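Local atomic coordinates of enoyl-CoA hydratase (Mycobacterium thermoresistibile, PDB entry 3T3W), a protein that probably hydrates the double bond of enoyl-CoA thioesters in lipid metabolism. Residues 32-37 with 69-74; 122-127 with 140-145. One frame throughout, in Å; residues are numbered along the deposited sequence.

How the contacts relate
Following the chain from its N terminus, contact 1 closes first: strand 30-35 leads through helix 46-61 into strand 67-72, and residues 69-74 come to lie beside 32-37. Contact 2 opens only later, when strand 120-124 is joined by strand 141-145 after a shorter excursion that includes helix 133-136. The two loops therefore follow in series, neither nested nor crossed. They meet in space because strands 67-72 and 120-124 are neighbours in one sheet, with A123 N 2.8 Å from L70 O and Q125 NE2 2.8 Å from G74 O, both probable hydrogen bonds. Together they tie four successive parallel strands of the crotonase core.

Contact 1: residues 32-37 with 69-74; sequences TITLNR and VLRANG. With EDO (1,2-ethanediol), chain B.
Strands 30-35 and 67-72 belong to a beta-alpha-beta unit whose crossover is helix 46-61, and T32 to L35 pair in parallel with V69 to A72, the short strand axes 24° apart. Backbone bonds alternate across the pair: I33 N to V69 O, R71 N to I33 O, L35 N to R71 O, and N73 N to L35 O, one residue past the end of strand 67-72. On the face of I33, L35, L70 and A72, L70 CD1 lies 3.9 Å from I33 CG2, and the CB atoms of L35 and A72 are 3.9 Å apart; L52 of helix 46-61 packs over I33, L35 and L70. The other face carries T32, T34 and R71 beside the apolar V69. R71 starts with CG wedged between its backbone N and carbonyl carbon (chi1 61°) and bends at chi3, which lays the chain alongside T34 and brings CD to 3.5 Å from T32 CG2. Its NH1 gives a bond of 3.0 Å to T34 OG1, at the guanidinium edge and close to its plane, and a second of 3.1 Å to N73 OD1, approached from above the carbonyl plane. N73 ND2 turns to N36 OD1 at 3.0 Å, nearly straight (168°) and in the plane of the N73 amide, although above the N36 carbonyl plane, the two amides standing almost perpendicular. R37 NH2 bonds O1 of the chain B ethanediol, probably from the crystallisation liquor, at the guanidinium edge (2.7 Å). D207 takes R71 NE in a salt bridge. T34, D207 and N73 thus hold the R71 guanidinium, which should fix its rotation; the carboxylate probably stabilises its charge, while the N73 amide, gripped by R71 and N36, links the arginine to the loop after strand 30-35.

Contact 2: residues 122-127 with 140-145; sequences AAVQGR and DLIIAA. With EDO (1,2-ethanediol), chain H.
A122 to V124 run parallel to I142 to A144, the short strand axes 19° apart in direction and 4.8 Å at closest approach. Four backbone bonds alternate between them: A122 N to L141 O, I143 N to A122 O, V124 N to I143 O and A145 N to V124 O. A122 O receives its donor almost head-on, with a C=O...N angle of 174°. Side-chain contact is sparse and apolar. V124 CG2 meets I142 CG2 at 3.9 Å, the side chains slanting across one another; with CG1 of I142 beside its backbone N (chi1 -57°), CG2 is left anti to that nitrogen and faces V124. A145 CB approaches Q125 CA at 4.0 Å, while Q125 NE2 turns away to G74 O and A72 O. At the opposite end, O1 of the chain H ethanediol, probably from the crystallisation liquor, bonds D140 O (2.9 Å); K177 of the second subunit binds that ethanediol and forms a salt bridge with D140 OD1. Alanines mixed with branched aliphatic residues, T210 of helix 206-217 against A123 and I143, C136 of helix 133-136 with F150 against the other face, place this parallel pair in the sheet at the core of the crotonase fold.

Contact 1: residues 32-37 with 69-74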
loop_
_atom_site.group_PDB
_atom_site.type_symbol
_atom_site.label_atom_id
_atom_site.label_comp_id
_atom_site.label_asym_id
_atom_site.label_seq_id
_atom_site.Cartn_x
_atom_site.Cartn_y
_atom_site.Cartn_z
ATOM N N THR F 32 9.593 7.625 34.649
ATOM C CA THR F 32 8.657 6.580 34.995
ATOM C C THR F 32 7.267 7.201 35.218
ATOM O O THR F 32 7.096 8.073 36.106
ATOM C CB THR F 32 9.095 5.826 36.255
ATOM O OG1 THR F 32 10.432 5.327 36.033
ATOM C CG2 THR F 32 8.131 4.685 36.539
ATOM N N ILE F 33 6.325 6.778 34.374
ATOM C CA ILE F 33 4.950 7.249 34.413
ATOM C C ILE F 33 4.119 6.114 35.019
ATOM O O ILE F 33 4.038 5.019 34.451
ATOM C CB ILE F 33 4.411 7.546 32.988
ATOM C CG1 ILE F 33 5.294 8.571 32.256
ATOM C CG2 ILE F 33 2.941 7.978 33.034
ATOM C CD1 ILE F 33 4.964 8.828 30.786
ATOM N N THR F 34 3.494 6.381 36.164
ATOM C CA THR F 34 2.714 5.392 36.860
ATOM C C THR F 34 1.218 5.707 36.869
ATOM O O THR F 34 0.816 6.797 37.302
ATOM C CB THR F 34 3.185 5.249 38.328
ATOM O OG1 THR F 34 4.532 4.781 38.349
ATOM C CG2 THR F 34 2.278 4.257 39.090
ATOM N N LEU F 35 0.403 4.758 36.404
ATOM C CA LEU F 35 -1.049 4.804 36.566
ATOM C C LEU F 35 -1.366 4.556 38.023
ATOM O O LEU F 35 -1.073 3.501 38.548
ATOM C CB LEU F 35 -1.728 3.750 35.703
ATOM C CG LEU F 35 -1.362 3.701 34.210
ATOM C CD1 LEU F 35 -2.177 2.573 33.538
ATOM C CD2 LEU F 35 -1.573 5.059 33.559
ATOM N N ASN F 36 -1.915 5.567 38.693
ATOM C CA ASN F 36 -2.142 5.512 40.135
ATOM C C ASN F 36 -3.626 5.693 40.462
ATOM O O ASN F 36 -4.011 6.583 41.228
ATOM C CB ASN F 36 -1.292 6.554 40.851
ATOM C CG ASN F 36 -1.283 6.358 42.350
ATOM O OD1 ASN F 36 -1.390 5.239 42.826
ATOM N ND2 ASN F 36 -1.218 7.464 43.103
ATOM N N ARG F 37 -4.459 4.851 39.858
ATOM C CA ARG F 37 -5.862 4.731 40.218
ATOM C C ARG F 37 -6.227 3.276 40.559
ATOM O O ARG F 37 -7.184 2.697 40.007
ATOM C CB ARG F 37 -6.738 5.276 39.076
ATOM C CG ARG F 37 -8.127 5.659 39.498
ATOM C CD ARG F 37 -9.017 5.960 38.306
ATOM N NE ARG F 37 -10.365 6.296 38.781
ATOM C CZ ARG F 37 -11.421 6.403 37.987
ATOM N NH1 ARG F 37 -11.304 6.174 36.711
ATOM N NH2 ARG F 37 -12.602 6.724 38.480
ATOM N N VAL F 69 9.314 4.722 30.867
ATOM C CA VAL F 69 8.701 3.524 31.405
ATOM C C VAL F 69 7.261 3.835 31.821
ATOM O O VAL F 69 7.037 4.778 32.578
ATOM C CB VAL F 69 9.491 2.955 32.609
ATOM C CG1 VAL F 69 8.680 1.825 33.324
ATOM C CG2 VAL F 69 10.871 2.476 32.192
ATOM N N LEU F 70 6.304 3.032 31.329
ATOM C CA LEU F 70 4.893 3.126 31.734
ATOM C C LEU F 70 4.565 1.902 32.591
ATOM O O LEU F 70 4.753 0.749 32.157
ATOM C CB LEU F 70 3.971 3.161 30.525
ATOM C CG LEU F 70 2.462 3.154 30.839
ATOM C CD1 LEU F 70 2.091 4.513 31.474
ATOM C CD2 LEU F 70 1.717 2.868 29.527
ATOM N N ARG F 71 4.105 2.168 33.805
ATOM C CA ARG F 71 3.744 1.129 34.753
ATOM C C ARG F 71 2.463 1.512 35.490
ATOM O O ARG F 71 1.907 2.593 35.291
ATOM C CB ARG F 71 4.884 0.873 35.739
ATOM C CG ARG F 71 5.265 2.080 36.596
ATOM C CD ARG F 71 6.379 1.863 37.614
ATOM N NE ARG F 71 5.996 0.836 38.568
ATOM C CZ ARG F 71 5.212 1.056 39.630
ATOM N NH1 ARG F 71 4.716 2.271 39.896
ATOM N NH2 ARG F 71 4.899 0.046 40.424
ATOM N N ALA F 72 2.009 0.644 36.378
ATOM C CA ALA F 72 0.706 0.817 37.026
ATOM C C ALA F 72 0.760 0.259 38.447
ATOM O O ALA F 72 1.324 -0.824 38.665
ATOM C CB ALA F 72 -0.381 0.117 36.241
ATOM N N ASN F 73 0.171 1.002 39.387
ATOM C CA ASN F 73 0.049 0.537 40.774
ATOM C C ASN F 73 -1.076 -0.451 40.960
ATOM O O ASN F 73 -2.082 -0.440 40.244
ATOM C CB ASN F 73 -0.107 1.696 41.733
ATOM C CG ASN F 73 1.207 2.422 41.982
ATOM O OD1 ASN F 73 2.311 1.869 41.746
ATOM N ND2 ASN F 73 1.110 3.676 42.412
ATOM N N GLY F 74 -0.880 -1.353 41.925
ATOM C CA GLY F 74 -1.881 -2.345 42.271
ATOM C C GLY F 74 -1.821 -3.653 41.508
ATOM O O GLY F 74 -0.814 -4.018 40.888
HETATM C C1 EDO B . -13.904 9.315 40.265
HETATM O O1 EDO B . -13.837 7.929 40.603
HETATM C C2 EDO B . -12.944 10.136 41.127
HETATM O O2 EDO B . -11.594 9.624 41.037
#

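Contact 2: residues 122-127 with 140-145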
loop_
_atom_site.group_PDB
_atom_site.type_symbol
_atom_site.label_atom_id
_atom_site.label_comp_id
_atom_site.label_asym_id
_atom_site.label_seq_id
_atom_site.Cartn_x
_atom_site.Cartn_y
_atom_site.Cartn_z
ATOM N N ALA F 122 6.400 -0.581 28.343
ATOM C CA ALA F 122 5.281 -0.839 29.267
ATOM C C ALA F 122 5.571 -2.056 30.143
ATOM O O ALA F 122 6.023 -3.091 29.627
ATOM C CB ALA F 122 3.970 -1.060 28.491
ATOM N N ALA F 123 5.280 -1.940 31.436
ATOM C CA ALA F 123 5.324 -3.024 32.419
ATOM C C ALA F 123 3.892 -3.397 32.759
ATOM O O ALA F 123 3.165 -2.585 33.359
ATOM C CB ALA F 123 6.058 -2.563 33.680
ATOM N N VAL F 124 3.470 -4.584 32.337
ATOM C CA VAL F 124 2.072 -4.978 32.449
ATOM C C VAL F 124 1.890 -6.134 33.424
ATOM O O VAL F 124 2.379 -7.225 33.219
ATOM C CB VAL F 124 1.442 -5.339 31.083
ATOM C CG1 VAL F 124 -0.037 -5.752 31.249
ATOM C CG2 VAL F 124 1.600 -4.181 30.112
ATOM N N GLN F 125 1.133 -5.876 34.491
ATOM C CA GLN F 125 0.760 -6.906 35.467
ATOM C C GLN F 125 -0.742 -7.155 35.462
ATOM O O GLN F 125 -1.527 -6.268 35.110
ATOM C CB GLN F 125 1.195 -6.479 36.864
ATOM C CG GLN F 125 0.220 -5.581 37.636
ATOM C CD GLN F 125 0.341 -4.120 37.297
ATOM O OE1 GLN F 125 0.732 -3.720 36.177
ATOM N NE2 GLN F 125 -0.049 -3.292 38.259
ATOM N N GLY F 126 -1.147 -8.346 35.882
ATOM C CA GLY F 126 -2.574 -8.657 36.011
ATOM C C GLY F 126 -3.412 -8.346 34.773
ATOM O O GLY F 126 -3.003 -8.580 33.661
ATOM N N ARG F 127 -4.633 -7.830 34.968
ATOM C CA ARG F 127 -5.534 -7.615 33.829
ATOM C C ARG F 127 -5.198 -6.383 33.029
ATOM O O ARG F 127 -4.988 -5.278 33.577
ATOM C CB ARG F 127 -6.971 -7.486 34.317
ATOM C CG ARG F 127 -7.468 -8.743 34.990
ATOM C CD ARG F 127 -7.932 -9.664 33.904
ATOM N NE ARG F 127 -8.556 -10.889 34.407
ATOM C CZ ARG F 127 -9.193 -11.741 33.608
ATOM N NH1 ARG F 127 -9.322 -11.477 32.307
ATOM N NH2 ARG F 127 -9.731 -12.845 34.135
ATOM N N ASP F 140 7.056 0.959 22.813
ATOM C CA ASP F 140 7.915 0.203 21.939
ATOM C C ASP F 140 8.060 -1.251 22.352
ATOM O O ASP F 140 8.040 -2.131 21.490
ATOM C CB ASP F 140 9.290 0.859 21.820
ATOM C CG ASP F 140 9.213 2.231 21.185
ATOM O OD1 ASP F 140 8.577 2.339 20.100
ATOM O OD2 ASP F 140 9.716 3.191 21.811
ATOM N N LEU F 141 8.311 -1.473 23.635
ATOM C CA LEU F 141 8.526 -2.783 24.220
ATOM C C LEU F 141 7.499 -3.012 25.323
ATOM O O LEU F 141 7.052 -2.050 25.998
ATOM C CB LEU F 141 9.917 -2.869 24.836
ATOM C CG LEU F 141 11.098 -2.357 23.995
ATOM C CD1 LEU F 141 12.435 -2.553 24.757
ATOM C CD2 LEU F 141 11.183 -3.077 22.645
ATOM N N ILE F 142 7.089 -4.270 25.465
ATOM C CA ILE F 142 6.212 -4.684 26.582
ATOM C C ILE F 142 6.853 -5.813 27.396
ATOM O O ILE F 142 7.263 -6.856 26.845
ATOM C CB ILE F 142 4.804 -5.076 26.124
ATOM C CG1 ILE F 142 4.112 -3.927 25.344
ATOM C CG2 ILE F 142 3.966 -5.501 27.358
ATOM C CD1 ILE F 142 2.771 -4.302 24.696
ATOM N N ILE F 143 6.964 -5.587 28.713
ATOM C CA ILE F 143 7.400 -6.623 29.657
ATOM C C ILE F 143 6.149 -6.983 30.466
ATOM O O ILE F 143 5.483 -6.093 30.991
ATOM C CB ILE F 143 8.537 -6.088 30.574
ATOM C CG1 ILE F 143 9.718 -5.476 29.741
ATOM C CG2 ILE F 143 9.061 -7.185 31.552
ATOM C CD1 ILE F 143 10.388 -6.396 28.746
ATOM N N ALA F 144 5.797 -8.265 30.527
ATOM C CA ALA F 144 4.604 -8.713 31.220
ATOM C C ALA F 144 4.963 -9.618 32.389
ATOM O O ALA F 144 5.828 -10.503 32.290
ATOM C CB ALA F 144 3.652 -9.453 30.285
ATOM N N ALA F 145 4.263 -9.404 33.490
ATOM C CA ALA F 145 4.272 -10.392 34.559
ATOM C C ALA F 145 3.686 -11.726 34.109
ATOM O O ALA F 145 2.776 -11.772 33.271
ATOM C CB ALA F 145 3.479 -9.844 35.774
HETATM C C1 EDO H . 5.566 -1.891 18.863
HETATM O O1 EDO H . 6.942 -1.643 18.886
HETATM C C2 EDO H . 4.992 -1.531 17.525
HETATM O O2 EDO H . 5.087 -0.096 17.383
#